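Local coordinates for hypothetical protein, haloacid dehalogenase-like hydrolase (Bacillus subtilis, PDB 1NRW) that removes phosphate in vitro from phosphorylated five- and six-carbon sugars and nucleoside monophosphates, and more weakly from FMN, as a magnesium-dependent HAD-superfamily phosphatase, at residues A[24-29]-A[278-283]; A[37-42]-A[61-66]; A[126-131]-A[202-207]; A[120-125]-A[144-149]. All coordinates share one frame; numbering follows the deposited sequence.

How the contacts relate
After strand 6-10 and helix 11-15 the chain enters helix 24-35, whose first turn packs against the start of helix 279-286 at the far end of the sequence; contact 1 thus closes a loop that encloses the other three. Strand 39-43 follows directly and is joined by strand 63-66 in contact 2, a short closure within the eight-stranded sheet of the HAD core. The chain then passes into the second, six-stranded sheet and its helices. There contacts 3 and 4 cross, because helix 118-132 meets helix 138-150 through residues 120-125 and the loop at 202-207 through residues 126-131. These two contacts touch where Phe129 packs on Ala144 and Ala145.

Contact 1: residues A[24-29]-A[278-283]; sequences LENENA and HGVAHM
Glu25 lays its whole side chain over one face of the His278 ring. CB begins the overlap, 4.0 Å from the ring centroid and close to the ring normal, as a CH-pi contact. CG passes above ND1 and CG of the imidazole; the bend at chi2 (88°) turns the chain back over the ring, and CD reaches 3.5 Å from His278 CE1. The carboxylate is stacked on the ring, its plane 17° from parallel. Its OE1 is 3.3 Å from His278 NE2, at an angle too poor for a hydrogen bond. OE2 lies over the same ring, 3.5 Å from His278 CE1.

His278 is the N-cap of helix 279-286, the last helix of this HAD-like fold, and residues 279-283 run at 38° to residues 24-29. Next to the stack, Asn26 OD1 accepts a bent bond of 3.1 Å from Ala281 N, which arrives from above the carbonyl plane. Asn26 ND2 donates to a water that also accepts from Val280 N, and to Leu15 O. One turn on, Ala29 CB rests 3.7 Å from Ala281 CB, while Val280, whose CB lies beside the Asn26 amide, also touches Ile9 of strand 6-10.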
loop_
_atom_site.group_PDB
_atom_site.type_symbol
_atom_site.label_atom_id
_atom_site.label_comp_id
_atom_site.label_asym_id
_atom_site.label_seq_id
_atom_site.Cartn_x
_atom_site.Cartn_y
_atom_site.Cartn_z
ATOM N N LEU A 24 0.867 -20.729 2.859
ATOM C CA LEU A 24 0.628 -21.402 4.123
ATOM C C LEU A 24 1.738 -21.013 5.095
ATOM O O LEU A 24 1.486 -20.778 6.277
ATOM C CB LEU A 24 0.611 -22.925 3.938
ATOM C CG LEU A 24 -0.450 -23.530 3.017
ATOM C CD1 LEU A 24 -0.399 -25.047 3.134
ATOM C CD2 LEU A 24 -1.834 -23.028 3.401
ATOM N N GLU A 25 2.968 -20.931 4.584
ATOM C CA GLU A 25 4.115 -20.571 5.414
ATOM C C GLU A 25 3.971 -19.180 6.017
ATOM O O GLU A 25 4.245 -18.974 7.206
ATOM C CB GLU A 25 5.419 -20.636 4.605
ATOM C CG GLU A 25 5.899 -22.046 4.305
ATOM C CD GLU A 25 5.315 -22.634 3.035
ATOM O OE1 GLU A 25 4.299 -22.110 2.521
ATOM O OE2 GLU A 25 5.876 -23.642 2.549
ATOM N N ASN A 26 3.549 -18.220 5.197
ATOM C CA ASN A 26 3.367 -16.862 5.691
ATOM C C ASN A 26 2.204 -16.767 6.667
ATOM O O ASN A 26 2.289 -16.051 7.668
ATOM C CB ASN A 26 3.163 -15.884 4.531
ATOM C CG ASN A 26 4.478 -15.442 3.900
ATOM O OD1 ASN A 26 5.560 -15.872 4.309
ATOM N ND2 ASN A 26 4.387 -14.577 2.901
ATOM N N GLU A 27 1.121 -17.491 6.398
ATOM C CA GLU A 27 -0.015 -17.454 7.308
ATOM C C GLU A 27 0.416 -18.011 8.658
ATOM O O GLU A 27 0.112 -17.430 9.696
ATOM C CB GLU A 27 -1.200 -18.273 6.780
ATOM C CG GLU A 27 -2.447 -18.097 7.646
ATOM C CD GLU A 27 -3.604 -18.991 7.240
ATOM O OE1 GLU A 27 -3.596 -19.508 6.104
ATOM O OE2 GLU A 27 -4.529 -19.165 8.061
ATOM N N ASN A 28 1.120 -19.140 8.643
ATOM C CA ASN A 28 1.593 -19.744 9.883
ATOM C C ASN A 28 2.529 -18.799 10.631
ATOM O O ASN A 28 2.457 -18.689 11.855
ATOM C CB ASN A 28 2.311 -21.072 9.605
ATOM C CG ASN A 28 1.348 -22.193 9.235
ATOM O OD1 ASN A 28 0.317 -22.382 9.881
ATOM N ND2 ASN A 28 1.693 -22.955 8.200
ATOM N N ALA A 29 3.405 -18.115 9.896
ATOM C CA ALA A 29 4.346 -17.180 10.514
ATOM C C ALA A 29 3.614 -16.019 11.187
ATOM O O ALA A 29 3.998 -15.585 12.277
ATOM C CB ALA A 29 5.332 -16.651 9.467
ATOM N N HIS A 278 8.574 -17.088 0.444
ATOM C CA HIS A 278 8.107 -16.853 1.809
ATOM C C HIS A 278 9.047 -16.000 2.650
ATOM O O HIS A 278 9.318 -16.319 3.814
ATOM C CB HIS A 278 7.849 -18.199 2.497
ATOM C CG HIS A 278 7.144 -19.184 1.620
ATOM N ND1 HIS A 278 7.707 -20.387 1.245
ATOM C CD2 HIS A 278 5.954 -19.112 0.980
ATOM C CE1 HIS A 278 6.896 -21.009 0.408
ATOM N NE2 HIS A 278 5.824 -20.257 0.230
ATOM N N GLY A 279 9.516 -14.903 2.063
ATOM C CA GLY A 279 10.417 -14.002 2.764
ATOM C C GLY A 279 9.884 -13.507 4.097
ATOM O O GLY A 279 10.636 -13.353 5.060
ATOM N N VAL A 280 8.584 -13.242 4.173
ATOM C CA VAL A 280 8.019 -12.770 5.431
ATOM C C VAL A 280 8.184 -13.837 6.515
ATOM O O VAL A 280 8.585 -13.526 7.641
ATOM C CB VAL A 280 6.530 -12.381 5.264
ATOM C CG1 VAL A 280 5.922 -12.063 6.614
ATOM C CG2 VAL A 280 6.424 -11.155 4.347
ATOM N N ALA A 281 7.892 -15.091 6.184
ATOM C CA ALA A 281 8.054 -16.172 7.154
ATOM C C ALA A 281 9.537 -16.309 7.536
ATOM O O ALA A 281 9.872 -16.466 8.716
ATOM C CB ALA A 281 7.534 -17.485 6.578
ATOM N N HIS A 282 10.423 -16.239 6.542
ATOM C CA HIS A 282 11.860 -16.350 6.806
ATOM C C HIS A 282 12.309 -15.266 7.778
ATOM O O HIS A 282 13.081 -15.528 8.699
ATOM C CB HIS A 282 12.672 -16.253 5.504
ATOM C CG HIS A 282 14.152 -16.154 5.725
ATOM N ND1 HIS A 282 14.801 -14.951 5.890
ATOM C CD2 HIS A 282 15.101 -17.113 5.857
ATOM C CE1 HIS A 282 16.086 -15.170 6.113
ATOM N NE2 HIS A 282 16.294 -16.475 6.097
HETATM N N MSE A 283 11.825 -14.045 7.575
HETATM C CA MSE A 283 12.190 -12.954 8.467
HETATM C C MSE A 283 11.731 -13.254 9.894
HETATM O O MSE A 283 12.480 -13.074 10.851
HETATM C CB MSE A 283 11.554 -11.649 8.003
HETATM C CG MSE A 283 11.721 -10.525 9.006
HETATM SE SE MSE A 283 10.504 -9.093 8.641
HETATM C CE MSE A 283 8.850 -10.048 8.912
HETATM O O HOH W 1 6.707 -13.448 1.529
#

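Contact 2: residues A[37-42]-A[61-66]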
loop_
_atom_site.group_PDB
_atom_site.type_symbol
_atom_site.label_atom_id
_atom_site.label_comp_id
_atom_site.label_asym_id
_atom_site.label_seq_id
_atom_site.Cartn_x
_atom_site.Cartn_y
_atom_site.Cartn_z
ATOM N N GLY A 37 2.725 -12.941 21.142
ATOM C CA GLY A 37 2.376 -11.660 21.735
ATOM C C GLY A 37 2.878 -10.453 20.959
ATOM O O GLY A 37 2.905 -9.335 21.480
ATOM N N ILE A 38 3.277 -10.671 19.709
ATOM C CA ILE A 38 3.768 -9.586 18.866
ATOM C C ILE A 38 2.599 -8.946 18.120
ATOM O O ILE A 38 1.744 -9.644 17.578
ATOM C CB ILE A 38 4.796 -10.105 17.823
ATOM C CG1 ILE A 38 6.012 -10.700 18.536
ATOM C CG2 ILE A 38 5.224 -8.970 16.897
ATOM C CD1 ILE A 38 7.014 -11.366 17.601
ATOM N N GLU A 39 2.555 -7.619 18.106
ATOM C CA GLU A 39 1.498 -6.914 17.396
ATOM C C GLU A 39 1.872 -6.922 15.917
ATOM O O GLU A 39 2.932 -6.426 15.536
ATOM C CB GLU A 39 1.386 -5.468 17.886
ATOM C CG GLU A 39 0.987 -5.313 19.350
ATOM C CD GLU A 39 -0.448 -5.726 19.629
ATOM O OE1 GLU A 39 -1.222 -5.930 18.669
ATOM O OE2 GLU A 39 -0.810 -5.836 20.819
ATOM N N VAL A 40 1.008 -7.496 15.088
ATOM C CA VAL A 40 1.277 -7.550 13.658
ATOM C C VAL A 40 0.429 -6.536 12.910
ATOM O O VAL A 40 -0.788 -6.459 13.107
ATOM C CB VAL A 40 1.003 -8.957 13.083
ATOM C CG1 VAL A 40 1.178 -8.938 11.562
ATOM C CG2 VAL A 40 1.963 -9.967 13.712
ATOM N N VAL A 41 1.084 -5.759 12.054
ATOM C CA VAL A 41 0.410 -4.741 11.263
ATOM C C VAL A 41 0.718 -4.931 9.783
ATOM O O VAL A 41 1.872 -5.130 9.405
ATOM C CB VAL A 41 0.876 -3.327 11.676
ATOM C CG1 VAL A 41 0.043 -2.273 10.962
ATOM C CG2 VAL A 41 0.783 -3.175 13.188
ATOM N N VAL A 42 -0.320 -4.896 8.955
ATOM C CA VAL A 42 -0.162 -5.021 7.510
ATOM C C VAL A 42 -0.382 -3.612 6.964
ATOM O O VAL A 42 -1.396 -2.969 7.265
ATOM C CB VAL A 42 -1.181 -6.020 6.925
ATOM C CG1 VAL A 42 -1.183 -5.953 5.404
ATOM C CG2 VAL A 42 -0.816 -7.427 7.375
ATOM N N LYS A 61 -6.550 -11.803 11.034
ATOM C CA LYS A 61 -6.916 -10.523 11.632
ATOM C C LYS A 61 -5.675 -9.838 12.180
ATOM O O LYS A 61 -5.060 -10.314 13.136
ATOM C CB LYS A 61 -7.923 -10.722 12.764
ATOM C CG LYS A 61 -9.293 -11.190 12.307
ATOM C CD LYS A 61 -10.261 -11.251 13.475
ATOM C CE LYS A 61 -11.671 -11.577 13.009
ATOM N NZ LYS A 61 -12.633 -11.605 14.149
ATOM N N THR A 62 -5.314 -8.713 11.576
ATOM C CA THR A 62 -4.142 -7.958 12.009
ATOM C C THR A 62 -4.503 -6.484 12.016
ATOM O O THR A 62 -5.575 -6.098 11.552
ATOM C CB THR A 62 -2.974 -8.096 11.006
ATOM O OG1 THR A 62 -3.329 -7.433 9.779
ATOM C CG2 THR A 62 -2.670 -9.560 10.710
ATOM N N TRP A 63 -3.611 -5.656 12.550
ATOM C CA TRP A 63 -3.838 -4.221 12.487
ATOM C C TRP A 63 -3.649 -3.956 11.001
ATOM O O TRP A 63 -2.895 -4.675 10.331
ATOM C CB TRP A 63 -2.770 -3.440 13.255
ATOM C CG TRP A 63 -2.871 -3.561 14.734
ATOM C CD1 TRP A 63 -2.380 -4.567 15.509
ATOM C CD2 TRP A 63 -3.531 -2.650 15.621
ATOM N NE1 TRP A 63 -2.693 -4.342 16.831
ATOM C CE2 TRP A 63 -3.399 -3.173 16.927
ATOM C CE3 TRP A 63 -4.220 -1.443 15.437
ATOM C CZ2 TRP A 63 -3.936 -2.531 18.051
ATOM C CZ3 TRP A 63 -4.756 -0.801 16.559
ATOM C CH2 TRP A 63 -4.607 -1.352 17.849
ATOM N N VAL A 64 -4.326 -2.941 10.479
ATOM C CA VAL A 64 -4.196 -2.615 9.069
ATOM C C VAL A 64 -3.992 -1.130 8.843
ATOM O O VAL A 64 -4.808 -0.304 9.269
ATOM C CB VAL A 64 -5.450 -3.019 8.265
ATOM C CG1 VAL A 64 -5.268 -2.635 6.786
ATOM C CG2 VAL A 64 -5.699 -4.511 8.396
ATOM N N ILE A 65 -2.891 -0.806 8.182
ATOM C CA ILE A 65 -2.590 0.569 7.809
ATOM C C ILE A 65 -2.896 0.569 6.313
ATOM O O ILE A 65 -2.313 -0.214 5.555
ATOM C CB ILE A 65 -1.114 0.903 8.055
ATOM C CG1 ILE A 65 -0.854 0.969 9.564
ATOM C CG2 ILE A 65 -0.753 2.224 7.374
ATOM C CD1 ILE A 65 0.598 1.175 9.939
ATOM N N SER A 66 -3.832 1.409 5.893
ATOM C CA SER A 66 -4.210 1.462 4.487
ATOM C C SER A 66 -4.124 2.866 3.911
ATOM O O SER A 66 -3.843 3.822 4.626
ATOM C CB SER A 66 -5.628 0.899 4.307
ATOM O OG SER A 66 -6.579 1.602 5.085
#
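Val40 O accepts the backbone N-H of Trp63 at 3.0 Å and so begins a ladder of parallel pairing in which Val41 is bridged to Trp63 and Val42 to Val64. Val42 uses both its polar backbone atoms here: its N donates to Trp63 O at 2.9 Å, and its O accepts from Ile65 N at 2.8 Å. Trp63 O is gripped twice, since Thr62 OG1 also donates to it. The two donors come from opposite faces of its carbonyl plane, and the Thr62 hydroxyl gets there because chi1 (68°) sets it between the backbone N and carbonyl carbon.

Strands 39-43 and 63-66 are the two strands of a right-handed beta-alpha-beta crossover through helix 48-55, part of the Rossmann-like sheet of the HAD core. Val41 continues the sheet on its other edge with backbone bonds to Ile7 and Ile9, and Val64 pairs with His73.

The indole N-H has a partner as well. Trp63 NE1 donates to Glu39 OE1 at 2.8 Å, with the oxygen near the ring plane; from the acid's side, the donor stands above the carboxylate, whose plane is turned 75° from the indole. A bend at chi2 (-69°) of Glu39 carries the carboxylate across to this edge. On the same face of the sheet, Val41 divides its methyls: CG2 lies 3.6 Å from Trp63 CB, and CG1 lies 3.6 Å from Ile65 CD1. Leu224 of helix 217-227 packs on both Val41 and Trp63.

Contact 3: residues A[126-131]-A[202-207]; sequences LDRFRS and SSAEHN
Helix 118-132 meets the connection between strands 198-201 and 207-212, where Ala204 to Asn207 form a type I beta turn and Ala204 CA comes within 5.1 Å of Arg128 CA. The turn links edge strand 198-201 to its antiparallel neighbour 207-212 in the alpha/beta cap domain, as in other Cof-type HAD phosphatases.

Asp127 grips His206 with both carboxylate oxygens. OD2 takes the backbone N-H of His206 at 2.8 Å on its syn side, while OD1 accepts from ND1 at 2.8 Å. This His-carboxylate bond lies near the ring plane but strikes the acid from above, the two planes being 69° apart. With CG opposite the backbone N (chi1 -180°), the acid projects from the helix over Ala204 CB.

One turn later Ser131 OG acts both ways, donating to Asp127 O and accepting Glu205 N at 2.9 Å. Arg128, in contrast, is turned toward the active site: its NE is paired with Glu125, and its NH1 has a long, weak ion pair to a phosphate ion, probably from the crystallisation liquor. A water bridges NH1 to Ser203 O. Ser203 OG bonds to Glu209, and Asn207 ND2 donates to the same hydroxyl at 3.0 Å.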
loop_
_atom_site.group_PDB
_atom_site.type_symbol
_atom_site.label_atom_id
_atom_site.label_comp_id
_atom_site.label_asym_id
_atom_site.label_seq_id
_atom_site.Cartn_x
_atom_site.Cartn_y
_atom_site.Cartn_z
ATOM N N LEU A 126 -1.773 -4.857 -13.221
ATOM C CA LEU A 126 -0.704 -5.656 -13.804
ATOM C C LEU A 126 0.644 -4.977 -13.559
ATOM O O LEU A 126 1.651 -5.645 -13.336
ATOM C CB LEU A 126 -0.936 -5.832 -15.309
ATOM C CG LEU A 126 -0.112 -6.917 -16.008
ATOM C CD1 LEU A 126 -0.396 -8.279 -15.376
ATOM C CD2 LEU A 126 -0.472 -6.937 -17.489
ATOM N N ASP A 127 0.664 -3.646 -13.599
ATOM C CA ASP A 127 1.906 -2.915 -13.359
ATOM C C ASP A 127 2.388 -3.177 -11.925
ATOM O O ASP A 127 3.590 -3.278 -11.676
ATOM C CB ASP A 127 1.693 -1.413 -13.591
ATOM C CG ASP A 127 2.959 -0.592 -13.357
ATOM O OD1 ASP A 127 4.019 -0.942 -13.921
ATOM O OD2 ASP A 127 2.892 0.409 -12.614
ATOM N N ARG A 128 1.450 -3.285 -10.985
ATOM C CA ARG A 128 1.809 -3.567 -9.593
ATOM C C ARG A 128 2.487 -4.938 -9.517
ATOM O O ARG A 128 3.554 -5.077 -8.916
ATOM C CB ARG A 128 0.569 -3.601 -8.696
ATOM C CG ARG A 128 -0.138 -2.278 -8.442
ATOM C CD ARG A 128 -1.392 -2.591 -7.623
ATOM N NE ARG A 128 -2.222 -1.441 -7.267
ATOM C CZ ARG A 128 -1.993 -0.632 -6.235
ATOM N NH1 ARG A 128 -0.943 -0.826 -5.448
ATOM N NH2 ARG A 128 -2.849 0.344 -5.960
ATOM N N PHE A 129 1.846 -5.943 -10.116
ATOM C CA PHE A 129 2.357 -7.315 -10.132
ATOM C C PHE A 129 3.750 -7.381 -10.755
ATOM O O PHE A 129 4.678 -7.930 -10.169
ATOM C CB PHE A 129 1.442 -8.240 -10.953
ATOM C CG PHE A 129 0.287 -8.835 -10.186
ATOM C CD1 PHE A 129 -0.887 -8.111 -9.979
ATOM C CD2 PHE A 129 0.355 -10.153 -9.722
ATOM C CE1 PHE A 129 -1.979 -8.685 -9.331
ATOM C CE2 PHE A 129 -0.734 -10.744 -9.067
ATOM C CZ PHE A 129 -1.904 -10.009 -8.873
ATOM N N ARG A 130 3.883 -6.832 -11.959
ATOM C CA ARG A 130 5.156 -6.858 -12.673
ATOM C C ARG A 130 6.283 -6.100 -11.984
ATOM O O ARG A 130 7.443 -6.501 -12.062
ATOM C CB ARG A 130 4.972 -6.313 -14.094
ATOM C CG ARG A 130 3.984 -7.119 -14.925
ATOM C CD ARG A 130 3.824 -6.548 -16.326
ATOM N NE ARG A 130 5.055 -6.647 -17.099
ATOM C CZ ARG A 130 5.171 -6.267 -18.368
ATOM N NH1 ARG A 130 4.126 -5.759 -19.009
ATOM N NH2 ARG A 130 6.330 -6.405 -18.999
ATOM N N SER A 131 5.951 -5.004 -11.316
ATOM C CA SER A 131 6.973 -4.218 -10.638
ATOM C C SER A 131 7.516 -4.957 -9.424
ATOM O O SER A 131 8.708 -4.881 -9.126
ATOM C CB SER A 131 6.401 -2.862 -10.212
ATOM O OG SER A 131 6.040 -2.101 -11.353
ATOM N N SER A 202 5.496 6.010 -4.606
ATOM C CA SER A 202 5.150 5.167 -5.744
ATOM C C SER A 202 5.091 3.729 -5.247
ATOM O O SER A 202 5.865 3.345 -4.361
ATOM C CB SER A 202 6.199 5.291 -6.856
ATOM O OG SER A 202 5.969 4.335 -7.883
ATOM N N SER A 203 4.171 2.940 -5.798
ATOM C CA SER A 203 4.033 1.539 -5.408
ATOM C C SER A 203 4.244 0.616 -6.609
ATOM O O SER A 203 4.101 -0.603 -6.492
ATOM C CB SER A 203 2.648 1.278 -4.809
ATOM O OG SER A 203 1.622 1.510 -5.762
ATOM N N ALA A 204 4.566 1.207 -7.754
ATOM C CA ALA A 204 4.802 0.459 -8.990
ATOM C C ALA A 204 5.490 1.361 -10.015
ATOM O O ALA A 204 5.370 2.585 -9.958
ATOM C CB ALA A 204 3.481 -0.075 -9.546
ATOM N N GLU A 205 6.202 0.746 -10.955
ATOM C CA GLU A 205 6.949 1.474 -11.977
ATOM C C GLU A 205 6.201 2.558 -12.749
ATOM O O GLU A 205 6.796 3.565 -13.139
ATOM C CB GLU A 205 7.565 0.479 -12.967
ATOM C CG GLU A 205 8.760 -0.286 -12.405
ATOM C CD GLU A 205 9.187 -1.441 -13.295
ATOM O OE1 GLU A 205 9.172 -1.278 -14.536
ATOM O OE2 GLU A 205 9.546 -2.510 -12.753
ATOM N N HIS A 206 4.906 2.374 -12.972
ATOM C CA HIS A 206 4.157 3.376 -13.715
ATOM C C HIS A 206 3.117 4.159 -12.923
ATOM O O HIS A 206 2.154 4.680 -13.490
ATOM C CB HIS A 206 3.522 2.742 -14.952
ATOM C CG HIS A 206 4.525 2.155 -15.897
ATOM N ND1 HIS A 206 5.101 0.919 -15.698
ATOM C CD2 HIS A 206 5.098 2.663 -17.015
ATOM C CE1 HIS A 206 5.988 0.691 -16.651
ATOM N NE2 HIS A 206 6.006 1.733 -17.463
ATOM N N ASN A 207 3.301 4.247 -11.611
ATOM C CA ASN A 207 2.372 5.026 -10.810
ATOM C C ASN A 207 3.087 5.861 -9.767
ATOM O O ASN A 207 4.306 5.758 -9.575
ATOM C CB ASN A 207 1.308 4.130 -10.122
ATOM C CG ASN A 207 1.816 3.432 -8.849
ATOM O OD1 ASN A 207 2.575 3.997 -8.061
ATOM N ND2 ASN A 207 1.358 2.204 -8.635
HETATM O O HOH W 2 0.442 0.750 -11.040
HETATM O O HOH W 3 1.731 -2.204 -5.479
HETATM O O HOH W 4 9.143 -4.961 -13.784
HETATM O O HOH W 5 10.359 -2.901 -10.178
#

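Contact 4: residues A[120-125]-A[144-149]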
loop_
_atom_site.group_PDB
_atom_site.type_symbol
_atom_site.label_atom_id
_atom_site.label_comp_id
_atom_site.label_asym_id
_atom_site.label_seq_id
_atom_site.Cartn_x
_atom_site.Cartn_y
_atom_site.Cartn_z
ATOM N N GLU A 120 -8.259 -0.708 -18.491
ATOM C CA GLU A 120 -7.345 0.285 -17.951
ATOM C C GLU A 120 -7.003 -0.001 -16.493
ATOM O O GLU A 120 -5.846 0.113 -16.095
ATOM C CB GLU A 120 -7.970 1.676 -18.109
ATOM C CG GLU A 120 -8.173 2.020 -19.583
ATOM C CD GLU A 120 -9.135 3.162 -19.826
ATOM O OE1 GLU A 120 -9.860 3.563 -18.889
ATOM O OE2 GLU A 120 -9.171 3.645 -20.976
ATOM N N LEU A 121 -8.006 -0.376 -15.707
ATOM C CA LEU A 121 -7.785 -0.686 -14.295
ATOM C C LEU A 121 -6.928 -1.944 -14.158
ATOM O O LEU A 121 -6.108 -2.047 -13.242
ATOM C CB LEU A 121 -9.122 -0.858 -13.568
ATOM C CG LEU A 121 -9.925 0.437 -13.387
ATOM C CD1 LEU A 121 -11.333 0.125 -12.901
ATOM C CD2 LEU A 121 -9.200 1.350 -12.400
ATOM N N LEU A 122 -7.106 -2.896 -15.070
ATOM C CA LEU A 122 -6.309 -4.117 -15.025
ATOM C C LEU A 122 -4.862 -3.780 -15.365
ATOM O O LEU A 122 -3.935 -4.382 -14.822
ATOM C CB LEU A 122 -6.843 -5.162 -16.014
ATOM C CG LEU A 122 -6.159 -6.534 -15.970
ATOM C CD1 LEU A 122 -6.335 -7.143 -14.585
ATOM C CD2 LEU A 122 -6.761 -7.451 -17.021
ATOM N N ASP A 123 -4.658 -2.823 -16.268
ATOM C CA ASP A 123 -3.297 -2.445 -16.620
ATOM C C ASP A 123 -2.588 -1.845 -15.412
ATOM O O ASP A 123 -1.390 -2.068 -15.210
ATOM C CB ASP A 123 -3.278 -1.452 -17.791
ATOM C CG ASP A 123 -3.530 -2.131 -19.135
ATOM O OD1 ASP A 123 -3.250 -3.341 -19.257
ATOM O OD2 ASP A 123 -3.995 -1.450 -20.070
ATOM N N VAL A 124 -3.321 -1.077 -14.611
ATOM C CA VAL A 124 -2.730 -0.481 -13.419
ATOM C C VAL A 124 -2.318 -1.613 -12.476
ATOM O O VAL A 124 -1.213 -1.616 -11.928
ATOM C CB VAL A 124 -3.736 0.455 -12.695
ATOM C CG1 VAL A 124 -3.137 0.940 -11.369
ATOM C CG2 VAL A 124 -4.072 1.657 -13.590
ATOM N N GLU A 125 -3.204 -2.584 -12.295
ATOM C CA GLU A 125 -2.909 -3.701 -11.410
ATOM C C GLU A 125 -1.765 -4.563 -11.925
ATOM O O GLU A 125 -0.884 -4.957 -11.160
ATOM C CB GLU A 125 -4.165 -4.537 -11.208
ATOM C CG GLU A 125 -5.242 -3.780 -10.460
ATOM C CD GLU A 125 -4.787 -3.325 -9.079
ATOM O OE1 GLU A 125 -4.757 -2.099 -8.819
ATOM O OE2 GLU A 125 -4.460 -4.202 -8.253
ATOM N N ALA A 144 -3.483 -13.786 -12.288
ATOM C CA ALA A 144 -3.650 -13.373 -10.904
ATOM C C ALA A 144 -4.195 -11.950 -10.826
ATOM O O ALA A 144 -5.021 -11.643 -9.968
ATOM C CB ALA A 144 -2.322 -13.472 -10.167
ATOM N N ALA A 145 -3.732 -11.083 -11.724
ATOM C CA ALA A 145 -4.189 -9.695 -11.748
ATOM C C ALA A 145 -5.684 -9.635 -12.046
ATOM O O ALA A 145 -6.395 -8.767 -11.540
ATOM C CB ALA A 145 -3.416 -8.900 -12.796
ATOM N N GLU A 146 -6.156 -10.561 -12.874
ATOM C CA GLU A 146 -7.569 -10.610 -13.226
ATOM C C GLU A 146 -8.383 -11.061 -12.015
ATOM O O GLU A 146 -9.447 -10.512 -11.731
ATOM C CB GLU A 146 -7.783 -11.560 -14.408
ATOM C CG GLU A 146 -6.959 -11.187 -15.630
ATOM C CD GLU A 146 -7.097 -12.177 -16.765
ATOM O OE1 GLU A 146 -7.182 -13.393 -16.491
ATOM O OE2 GLU A 146 -7.102 -11.743 -17.936
ATOM N N VAL A 147 -7.877 -12.054 -11.290
ATOM C CA VAL A 147 -8.582 -12.529 -10.107
ATOM C C VAL A 147 -8.666 -11.367 -9.119
ATOM O O VAL A 147 -9.708 -11.128 -8.511
ATOM C CB VAL A 147 -7.850 -13.715 -9.446
ATOM C CG1 VAL A 147 -8.597 -14.152 -8.197
ATOM C CG2 VAL A 147 -7.749 -14.872 -10.429
ATOM N N GLN A 148 -7.564 -10.638 -8.979
ATOM C CA GLN A 148 -7.508 -9.488 -8.083
ATOM C C GLN A 148 -8.552 -8.435 -8.454
ATOM O O GLN A 148 -9.284 -7.928 -7.601
ATOM C CB GLN A 148 -6.128 -8.840 -8.150
ATOM C CG GLN A 148 -5.974 -7.651 -7.218
ATOM C CD GLN A 148 -6.025 -8.071 -5.764
ATOM O OE1 GLN A 148 -5.282 -8.954 -5.348
ATOM N NE2 GLN A 148 -6.899 -7.444 -4.985
ATOM N N TYR A 149 -8.596 -8.087 -9.735
ATOM C CA TYR A 149 -9.545 -7.093 -10.206
ATOM C C TYR A 149 -10.983 -7.545 -9.968
ATOM O O TYR A 149 -11.849 -6.735 -9.636
ATOM C CB TYR A 149 -9.343 -6.836 -11.700
ATOM C CG TYR A 149 -10.411 -5.947 -12.286
ATOM C CD1 TYR A 149 -10.396 -4.572 -12.068
ATOM C CD2 TYR A 149 -11.469 -6.489 -13.013
ATOM C CE1 TYR A 149 -11.409 -3.754 -12.560
ATOM C CE2 TYR A 149 -12.490 -5.680 -13.507
ATOM C CZ TYR A 149 -12.452 -4.314 -13.275
ATOM O OH TYR A 149 -13.462 -3.505 -13.746
#
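Leu122 provides the main apolar contact, inserting its CD1 beside the first turn of residues 144-149. CD1 is 3.8 Å from Ala145 CB and 3.5 Å from Ala145 O, and it approaches Tyr149 CB at 4.2 Å. Its other methyl, CD2, lies 4.0 Å from Glu146 CG, so the leucine fork spans from the alanine to the aliphatic stem of the glutamate. The branch is directed there by a chi1 of -175°, which sets CG opposite the backbone N. Leu121, one residue earlier, meets the far end of the other segment, its CB 3.8 Å from Tyr149 CE1; the two side chains cross at about a right angle, and the leucine meets the ring obliquely.

No hydrogen bond spans the interface. The charged and amide ends have partners elsewhere: Glu125 is paired with Arg46 and Arg128, Gln148 OE1 accepts from His20, and Glu146 is paired with Lys142.

Segments 120-125 and 144-149 cross at 120°, their axes 9.5 Å apart at closest, as the chain turns back between residues 132 and 138. The two helices form a helical pair on the six-stranded sheet of the cap domain, consistent with the Cof-type HAD fold. Ala145 also packs on Leu126 farther along helix 118-132. On the sheet side, Leu121 rests against Glu105 of strand 103-108, and Leu121 and Tyr149 both touch Phe154 of strand 154-156, an edge strand.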